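Local coordinates for Non-structural protein NS2 (Bluetongue virus, PDB 1UTY) that binds single-stranded RNA through the amino-terminal RNA-binding domain described here, one part of a longer viral phosphoprotein, at residues A[76-81]-A[129-134]; A[64-69]-A[95-100]; A[51-56]-A[108-113]. All coordinates share one frame; numbering follows the deposited sequence.

Contact 1: residues A[76-81]-A[129-134]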
loop_
_atom_site.group_PDB
_atom_site.type_symbol
_atom_site.label_atom_id
_atom_site.label_comp_id
_atom_site.label_asym_id
_atom_site.label_seq_id
_atom_site.Cartn_x
_atom_site.Cartn_y
_atom_site.Cartn_z
ATOM N N SER A 76 -0.967 9.259 -5.389
ATOM C CA SER A 76 -0.011 9.631 -4.343
ATOM C C SER A 76 -0.250 11.060 -3.898
ATOM O O SER A 76 -0.270 11.972 -4.724
ATOM C CB SER A 76 1.437 9.503 -4.827
ATOM O OG SER A 76 1.699 8.207 -5.313
ATOM N N LEU A 77 -0.405 11.259 -2.594
ATOM C CA LEU A 77 -0.758 12.572 -2.080
ATOM C C LEU A 77 0.130 12.988 -0.914
ATOM O O LEU A 77 0.359 12.213 0.032
ATOM C CB LEU A 77 -2.217 12.611 -1.643
ATOM C CG LEU A 77 -3.291 12.206 -2.642
ATOM C CD1 LEU A 77 -3.746 10.751 -2.359
ATOM C CD2 LEU A 77 -4.456 13.182 -2.562
ATOM N N MET A 78 0.633 14.212 -1.004
ATOM C CA MET A 78 1.268 14.865 0.128
ATOM C C MET A 78 0.289 15.853 0.743
ATOM O O MET A 78 -0.056 16.866 0.127
ATOM C CB MET A 78 2.533 15.590 -0.312
ATOM C CG MET A 78 3.636 14.689 -0.814
ATOM S SD MET A 78 4.138 13.452 0.405
ATOM C CE MET A 78 5.504 12.784 -0.449
ATOM N N LEU A 79 -0.180 15.552 1.948
ATOM C CA LEU A 79 -1.074 16.477 2.651
ATOM C C LEU A 79 -0.330 17.098 3.799
ATOM O O LEU A 79 0.007 16.401 4.768
ATOM C CB LEU A 79 -2.341 15.765 3.151
ATOM C CG LEU A 79 -3.082 14.902 2.121
ATOM C CD1 LEU A 79 -4.287 14.226 2.764
ATOM C CD2 LEU A 79 -3.491 15.726 0.845
ATOM N N THR A 80 -0.039 18.390 3.694
ATOM C CA THR A 80 0.647 19.068 4.778
ATOM C C THR A 80 -0.294 20.055 5.433
ATOM O O THR A 80 -1.420 20.225 4.955
ATOM C CB THR A 80 1.962 19.768 4.303
ATOM O OG1 THR A 80 1.641 20.921 3.527
ATOM C CG2 THR A 80 2.760 18.861 3.359
ATOM N N PRO A 81 0.154 20.698 6.523
ATOM C CA PRO A 81 -0.606 21.798 7.123
ATOM C C PRO A 81 -0.662 22.991 6.178
ATOM O O PRO A 81 -1.568 23.812 6.287
ATOM C CB PRO A 81 0.209 22.169 8.381
ATOM C CG PRO A 81 1.172 21.052 8.602
ATOM C CD PRO A 81 1.407 20.427 7.255
ATOM N N GLN A 129 5.429 10.741 7.227
ATOM C CA GLN A 129 5.466 12.180 7.089
ATOM C C GLN A 129 5.626 12.543 5.624
ATOM O O GLN A 129 6.189 11.755 4.845
ATOM C CB GLN A 129 6.627 12.770 7.892
ATOM C CG GLN A 129 6.477 12.666 9.404
ATOM C CD GLN A 129 7.787 12.955 10.111
ATOM O OE1 GLN A 129 8.400 12.051 10.703
ATOM N NE2 GLN A 129 8.230 14.204 10.041
ATOM N N PRO A 130 5.133 13.725 5.245
ATOM C CA PRO A 130 5.274 14.205 3.878
ATOM C C PRO A 130 6.752 14.448 3.559
ATOM O O PRO A 130 7.526 14.815 4.448
ATOM C CB PRO A 130 4.522 15.537 3.907
ATOM C CG PRO A 130 3.602 15.430 5.099
ATOM C CD PRO A 130 4.419 14.699 6.094
ATOM N N TYR A 131 7.120 14.227 2.303
ATOM C CA TYR A 131 8.456 14.518 1.791
ATOM C C TYR A 131 9.597 13.856 2.556
ATOM O O TYR A 131 10.619 14.485 2.813
ATOM C CB TYR A 131 8.655 16.045 1.611
ATOM C CG TYR A 131 7.522 16.664 0.813
ATOM C CD1 TYR A 131 6.483 17.355 1.447
ATOM C CD2 TYR A 131 7.454 16.494 -0.570
ATOM C CE1 TYR A 131 5.419 17.891 0.716
ATOM C CE2 TYR A 131 6.412 17.028 -1.310
ATOM C CZ TYR A 131 5.394 17.719 -0.657
ATOM O OH TYR A 131 4.366 18.232 -1.397
ATOM N N MET A 132 9.416 12.581 2.903
ATOM C CA MET A 132 10.508 11.723 3.365
ATOM C C MET A 132 11.071 10.906 2.188
ATOM O O MET A 132 10.325 10.225 1.485
ATOM C CB MET A 132 10.037 10.790 4.488
ATOM C CG MET A 132 9.972 11.399 5.931
ATOM S SD MET A 132 10.943 12.895 6.323
ATOM C CE MET A 132 12.724 12.297 5.959
ATOM N N ARG A 133 12.380 10.989 1.969
ATOM C CA ARG A 133 13.048 10.233 0.909
ATOM C C ARG A 133 12.764 8.737 1.022
ATOM O O ARG A 133 12.751 8.192 2.116
ATOM C CB ARG A 133 14.559 10.444 0.973
ATOM C CG ARG A 133 15.104 11.519 0.052
ATOM C CD ARG A 133 16.607 11.807 0.263
ATOM N NE ARG A 133 17.206 10.913 1.260
ATOM C CZ ARG A 133 17.439 11.234 2.536
ATOM N NH1 ARG A 133 17.142 12.443 3.001
ATOM N NH2 ARG A 133 17.979 10.336 3.353
ATOM N N ASN A 134 12.542 8.066 -0.104
ATOM C CA ASN A 134 12.404 6.618 -0.051
ATOM C C ASN A 134 13.752 5.929 -0.184
ATOM O O ASN A 134 14.017 5.240 -1.164
ATOM C CB ASN A 134 11.411 6.080 -1.074
ATOM C CG ASN A 134 11.086 4.608 -0.827
ATOM O OD1 ASN A 134 11.115 4.136 0.320
ATOM N ND2 ASN A 134 10.807 3.876 -1.896
#
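M78, near the end of strand 73-79, faces P130 in the loop 129-134 with their CA atoms 5.5 Å apart, and no backbone-to-backbone hydrogen bond joins the two segments. The approach is made chiefly by side chains, which also meet backbone atoms. Y131 itself takes a left-handed backbone conformation (phi 55°, psi 43°). The methionine chain bends at chi2 (-57°), laying its middle beneath one face of the Y131 ring. CG of M78 comes within 3.9 Å of the Y131 ring centroid as a CH-pi contact. SD of M78 lies 4.4 Å from the same centroid, almost exactly on the ring normal, which makes this a Met-aromatic contact. The sulfur also accepts a weak hydrogen bond from Y131 N (3.6 Å from N to SD). T80 adds its methyl: CG2 packs 3.8 Å from P130 CB and reaches the edge of the Y131 ring near its plane, while its OG1 bonds to G83 O and H82 N. P130 completes the seam, its CG resting 3.7 Å from L79 O. Beyond the contact, Y131 OH bonds to E85 OE1 and W94 meets the ring edge-to-face. The chemistry thus implies a seam of dispersion and sulfur contacts, with a single weak bond across it, that packs the loop against the sheet while both hydroxyls find polar partners outside.

Contact 2: residues A[64-69]-A[95-100]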
loop_
_atom_site.group_PDB
_atom_site.type_symbol
_atom_site.label_atom_id
_atom_site.label_comp_id
_atom_site.label_asym_id
_atom_site.label_seq_id
_atom_site.Cartn_x
_atom_site.Cartn_y
_atom_site.Cartn_z
ATOM N N GLY A 64 0.674 13.988 6.259
ATOM C CA GLY A 64 1.281 12.726 5.896
ATOM C C GLY A 64 1.357 12.485 4.402
ATOM O O GLY A 64 0.723 13.187 3.598
ATOM N N ALA A 65 2.175 11.505 4.041
ATOM C CA ALA A 65 2.237 10.977 2.696
ATOM C C ALA A 65 1.265 9.805 2.596
ATOM O O ALA A 65 1.377 8.845 3.347
ATOM C CB ALA A 65 3.639 10.510 2.398
ATOM N N TYR A 66 0.305 9.899 1.675
ATOM C CA TYR A 66 -0.720 8.873 1.506
ATOM C C TYR A 66 -0.777 8.385 0.055
ATOM O O TYR A 66 -0.890 9.175 -0.877
ATOM C CB TYR A 66 -2.087 9.408 1.923
ATOM C CG TYR A 66 -2.147 9.952 3.332
ATOM C CD1 TYR A 66 -2.357 9.103 4.404
ATOM C CD2 TYR A 66 -2.010 11.321 3.592
ATOM C CE1 TYR A 66 -2.422 9.581 5.691
ATOM C CE2 TYR A 66 -2.087 11.816 4.880
ATOM C CZ TYR A 66 -2.292 10.930 5.924
ATOM O OH TYR A 66 -2.368 11.357 7.218
ATOM N N ARG A 67 -0.690 7.073 -0.118
ATOM C CA ARG A 67 -0.771 6.466 -1.438
ATOM C C ARG A 67 -1.990 5.568 -1.506
ATOM O O ARG A 67 -2.028 4.522 -0.864
ATOM C CB ARG A 67 0.496 5.664 -1.729
ATOM C CG ARG A 67 0.523 4.956 -3.077
ATOM C CD ARG A 67 1.932 4.554 -3.510
ATOM N NE ARG A 67 2.555 5.586 -4.349
ATOM C CZ ARG A 67 3.868 5.679 -4.611
ATOM N NH1 ARG A 67 4.743 4.811 -4.075
ATOM N NH2 ARG A 67 4.308 6.645 -5.416
ATOM N N ILE A 68 -2.994 5.977 -2.272
ATOM C CA ILE A 68 -4.165 5.131 -2.437
ATOM C C ILE A 68 -3.870 4.045 -3.456
ATOM O O ILE A 68 -3.477 4.346 -4.570
ATOM C CB ILE A 68 -5.396 5.948 -2.851
ATOM C CG1 ILE A 68 -5.800 6.905 -1.728
ATOM C CG2 ILE A 68 -6.551 5.011 -3.218
ATOM C CD1 ILE A 68 -6.613 8.116 -2.197
ATOM N N GLN A 69 -4.061 2.782 -3.066
ATOM C CA GLN A 69 -3.773 1.675 -3.978
ATOM C C GLN A 69 -4.986 0.870 -4.422
ATOM O O GLN A 69 -5.537 0.025 -3.697
ATOM C CB GLN A 69 -2.656 0.786 -3.450
ATOM C CG GLN A 69 -1.394 0.960 -4.258
ATOM C CD GLN A 69 -0.220 1.350 -3.410
ATOM O OE1 GLN A 69 -0.392 1.750 -2.261
ATOM N NE2 GLN A 69 0.988 1.223 -3.962
ATOM N N LYS A 95 8.589 8.284 0.276
ATOM C CA LYS A 95 7.839 7.223 0.951
ATOM C C LYS A 95 6.369 7.655 1.074
ATOM O O LYS A 95 6.082 8.849 1.221
ATOM C CB LYS A 95 8.340 7.030 2.401
ATOM C CG LYS A 95 9.727 6.446 2.600
ATOM C CD LYS A 95 9.962 5.984 4.071
ATOM C CE LYS A 95 11.322 6.482 4.589
ATOM N NZ LYS A 95 12.161 5.481 5.364
ATOM N N PHE A 96 5.464 6.672 1.093
ATOM C CA PHE A 96 4.054 6.904 1.380
ATOM C C PHE A 96 3.499 5.828 2.283
ATOM O O PHE A 96 3.963 4.692 2.268
ATOM C CB PHE A 96 3.234 6.874 0.091
ATOM C CG PHE A 96 3.652 7.891 -0.888
ATOM C CD1 PHE A 96 4.712 7.639 -1.753
ATOM C CD2 PHE A 96 3.020 9.116 -0.921
ATOM C CE1 PHE A 96 5.126 8.607 -2.638
ATOM C CE2 PHE A 96 3.419 10.075 -1.781
ATOM C CZ PHE A 96 4.478 9.842 -2.649
ATOM N N GLU A 97 2.469 6.183 3.036
ATOM C CA GLU A 97 1.619 5.181 3.646
ATOM C C GLU A 97 0.709 4.576 2.571
ATOM O O GLU A 97 -0.156 5.262 2.024
ATOM C CB GLU A 97 0.785 5.802 4.755
ATOM C CG GLU A 97 -0.135 4.800 5.428
ATOM C CD GLU A 97 -1.014 5.417 6.488
ATOM O OE1 GLU A 97 -0.721 6.545 6.951
ATOM O OE2 GLU A 97 -2.007 4.764 6.865
ATOM N N GLY A 98 0.920 3.295 2.268
ATOM C CA GLY A 98 0.029 2.531 1.412
ATOM C C GLY A 98 -1.357 2.403 2.025
ATOM O O GLY A 98 -1.565 1.721 3.008
ATOM N N VAL A 99 -2.313 3.100 1.441
ATOM C CA VAL A 99 -3.669 3.100 1.945
ATOM C C VAL A 99 -4.460 2.165 1.044
ATOM O O VAL A 99 -4.351 2.238 -0.195
ATOM C CB VAL A 99 -4.269 4.530 1.905
ATOM C CG1 VAL A 99 -5.715 4.535 2.369
ATOM C CG2 VAL A 99 -3.424 5.495 2.746
ATOM N N SER A 100 -5.229 1.281 1.669
ATOM C CA SER A 100 -6.118 0.374 0.957
ATOM C C SER A 100 -7.499 0.981 0.628
ATOM O O SER A 100 -8.001 1.886 1.317
ATOM C CB SER A 100 -6.322 -0.907 1.777
ATOM O OG SER A 100 -5.187 -1.753 1.696
HETATM O O HOH W 1 0.993 8.578 6.307
#
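Strand 64-69 runs parallel to 97-100, from the A65-E97 bond to the Q69-V99 bond, their axes approaching to 4.7 Å and differing by 39° in direction, a marked twist. Four backbone bonds zip them together. R67 uses both of its backbone polar atoms: its N donates to E97 O (2.9 Å) and its O accepts from V99 N (2.7 Å), so it spans G98. E97 N to A65 O and Q69 N to V99 O extend the pattern at either end. On one face, F96 slants across R67. CB meets CB at 3.5 Å between these two residues, and the arginine chain, bent at chi3 (-93°), brings its guanidinium up to the ring so that F96 CD1 sits 3.5 Å above the centre of the guanidinium plane, the two planes being 35° apart. S76 OG and E92 hold the arginine from outside. A65 CB packs on F96 CD2 at 3.7 Å. The other face carries Y66, E97 and V99: V99 CG2 lies at the edge of the tyrosine ring, and the fully extended E97 runs alongside Y66. A water bonded to A65 O and E97 OE1 (2.7 Å from the water to OE1) links backbone and carboxylate. That carboxylate also receives the backbone N-H groups of M125 and G126, an environment that would be expected to favour its charged form and that ties this strand pair to the 125-126 loop.

Contact 3: residues A[51-56]-A[108-113]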
loop_
_atom_site.group_PDB
_atom_site.type_symbol
_atom_site.label_atom_id
_atom_site.label_comp_id
_atom_site.label_asym_id
_atom_site.label_seq_id
_atom_site.Cartn_x
_atom_site.Cartn_y
_atom_site.Cartn_z
ATOM N N PRO A 51 -18.897 13.123 -1.215
ATOM C CA PRO A 51 -18.153 12.468 -2.299
ATOM C C PRO A 51 -19.063 12.136 -3.487
ATOM O O PRO A 51 -20.252 11.912 -3.324
ATOM C CB PRO A 51 -17.638 11.181 -1.649
ATOM C CG PRO A 51 -18.570 10.914 -0.546
ATOM C CD PRO A 51 -19.083 12.238 -0.051
ATOM N N GLU A 52 -18.475 12.111 -4.672
ATOM C CA GLU A 52 -19.189 11.834 -5.906
ATOM C C GLU A 52 -19.001 10.362 -6.251
ATOM O O GLU A 52 -18.092 9.725 -5.719
ATOM C CB GLU A 52 -18.616 12.692 -7.023
ATOM C CG GLU A 52 -18.752 14.188 -6.798
ATOM C CD GLU A 52 -18.156 15.003 -7.935
ATOM O OE1 GLU A 52 -17.226 14.500 -8.624
ATOM O OE2 GLU A 52 -18.619 16.150 -8.136
ATOM N N PRO A 53 -19.856 9.820 -7.124
ATOM C CA PRO A 53 -19.728 8.430 -7.579
ATOM C C PRO A 53 -18.338 8.116 -8.117
ATOM O O PRO A 53 -17.697 8.973 -8.716
ATOM C CB PRO A 53 -20.760 8.336 -8.699
ATOM C CG PRO A 53 -21.780 9.329 -8.320
ATOM C CD PRO A 53 -21.035 10.483 -7.709
ATOM N N LYS A 54 -17.875 6.894 -7.888
ATOM C CA LYS A 54 -16.537 6.477 -8.306
ATOM C C LYS A 54 -15.418 7.269 -7.602
ATOM O O LYS A 54 -14.252 7.137 -7.940
ATOM C CB LYS A 54 -16.405 6.543 -9.841
ATOM N N GLY A 55 -15.782 8.080 -6.611
ATOM C CA GLY A 55 -14.813 8.839 -5.837
ATOM C C GLY A 55 -14.158 8.085 -4.682
ATOM O O GLY A 55 -14.660 7.042 -4.212
ATOM N N TYR A 56 -13.038 8.632 -4.223
ATOM C CA TYR A 56 -12.284 8.092 -3.091
ATOM C C TYR A 56 -12.521 8.976 -1.882
ATOM O O TYR A 56 -12.358 10.196 -1.970
ATOM C CB TYR A 56 -10.770 8.065 -3.395
ATOM C CG TYR A 56 -10.399 7.193 -4.569
ATOM C CD1 TYR A 56 -10.616 7.619 -5.884
ATOM C CD2 TYR A 56 -9.853 5.932 -4.370
ATOM C CE1 TYR A 56 -10.297 6.794 -6.970
ATOM C CE2 TYR A 56 -9.529 5.115 -5.437
ATOM C CZ TYR A 56 -9.748 5.553 -6.725
ATOM O OH TYR A 56 -9.407 4.735 -7.761
ATOM N N VAL A 108 -25.602 8.899 -2.933
ATOM C CA VAL A 108 -25.022 10.235 -2.818
ATOM C C VAL A 108 -25.623 11.232 -3.814
ATOM O O VAL A 108 -26.145 10.845 -4.875
ATOM C CB VAL A 108 -23.471 10.232 -3.006
ATOM C CG1 VAL A 108 -22.763 9.640 -1.788
ATOM C CG2 VAL A 108 -23.067 9.517 -4.292
ATOM N N GLN A 109 -25.533 12.511 -3.448
ATOM C CA GLN A 109 -25.844 13.636 -4.329
ATOM C C GLN A 109 -24.829 13.740 -5.470
ATOM O O GLN A 109 -23.625 13.911 -5.227
ATOM C CB GLN A 109 -25.837 14.950 -3.539
ATOM C CG GLN A 109 -27.153 15.283 -2.861
ATOM C CD GLN A 109 -27.533 16.766 -2.958
ATOM O OE1 GLN A 109 -26.870 17.551 -3.639
ATOM N NE2 GLN A 109 -28.596 17.141 -2.272
ATOM N N TYR A 110 -25.330 13.614 -6.701
ATOM C CA TYR A 110 -24.565 13.890 -7.920
ATOM C C TYR A 110 -25.352 14.863 -8.792
ATOM O O TYR A 110 -26.508 14.589 -9.154
ATOM C CB TYR A 110 -24.280 12.606 -8.700
ATOM C CG TYR A 110 -23.152 12.725 -9.709
ATOM C CD1 TYR A 110 -21.977 13.430 -9.402
ATOM C CD2 TYR A 110 -23.253 12.125 -10.967
ATOM C CE1 TYR A 110 -20.943 13.533 -10.321
ATOM C CE2 TYR A 110 -22.214 12.221 -11.895
ATOM C CZ TYR A 110 -21.066 12.927 -11.568
ATOM O OH TYR A 110 -20.037 13.032 -12.481
ATOM N N ASN A 111 -24.722 15.991 -9.124
ATOM C CA ASN A 111 -25.389 17.115 -9.797
ATOM C C ASN A 111 -26.674 17.510 -9.078
ATOM O O ASN A 111 -27.719 17.678 -9.703
ATOM C CB ASN A 111 -25.665 16.813 -11.282
ATOM C CG ASN A 111 -24.484 16.152 -11.981
ATOM O OD1 ASN A 111 -23.329 16.602 -11.865
ATOM N ND2 ASN A 111 -24.768 15.077 -12.718
ATOM N N GLY A 112 -26.590 17.626 -7.757
ATOM C CA GLY A 112 -27.738 17.929 -6.919
ATOM C C GLY A 112 -28.855 16.896 -6.921
ATOM O O GLY A 112 -29.998 17.253 -6.651
ATOM N N VAL A 113 -28.546 15.632 -7.231
ATOM C CA VAL A 113 -29.566 14.561 -7.269
ATOM C C VAL A 113 -29.059 13.257 -6.629
ATOM O O VAL A 113 -27.866 12.920 -6.743
ATOM C CB VAL A 113 -30.099 14.258 -8.719
ATOM C CG1 VAL A 113 -31.515 13.692 -8.672
ATOM C CG2 VAL A 113 -30.060 15.493 -9.629
#
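P53 and Y110 make the main apolar contact between the loop 51-56 and the end of strand 97-110. The proline ring comes over one face of the tyrosine ring. Its CD lies 3.9 Å from the Y110 centroid, 27° off the normal, as a CH-pi contact, and its CG faces Y110 CG at the same distance. CG of Y110 stands anti to the backbone N (chi1 -162°), a setting that swings the ring back toward the loop. The same P53 CD also meets V108 CG2 at 4.1 Å, so one methylene joins valine and tyrosine.

Polar groups take part here by packing, for no hydrogen bond crosses between the segments. The extended E52 brings its carboxylate to the edge of the Y110 ring, CD being 4.0 Å from CE1, with the two planes almost perpendicular at 79°. P51 O rests 3.6 Å from V108 CB. N111 ND2 approaches the opposite face of the tyrosine ring near its rim.

Backbone bonds within each segment set the shapes that meet. A type II turn runs from E52 to G55, closed by G55 N to E52 O at 3.0 Å, and it presents P53 at its first corner. In 108-113 a tight hairpin pairs Y110 with V113 in both directions, N111 and G112 both having positive phi.

Among the neighbouring strands, 113-123 lies alongside both segments, bonded through the backbone to V108 (by V115) and to K54 and G55 (by E118 and K120), and P53 and V108 both pack on A117. P51 packs on F13, and E52 on N11 and F13, of strand 10-15. P51 and V108 also touch V147 and G146 of the second subunit.

In the fold
Along the chain the six segments come in the order 51-56, 64-69, 76-81, 95-100, 108-113 and 129-134, so contact 2 is nested inside the loop closed by contact 3, while contact 1 crosses both. All three reach one mixed sheet. Contacts 1 and 2 are neighbours, centres about 9 Å apart, on the adjoining strands 64-70 and 73-79. Contact 3 lies about 23 Å from contact 2, centre to centre, at the far end of the long strand 97-110 that both use, and about 27 Å from contact 1. That strand thus links the interior of the RNA-binding domain to its periphery, and residues of all three contacts reach the second subunit, in contact 1 through N134.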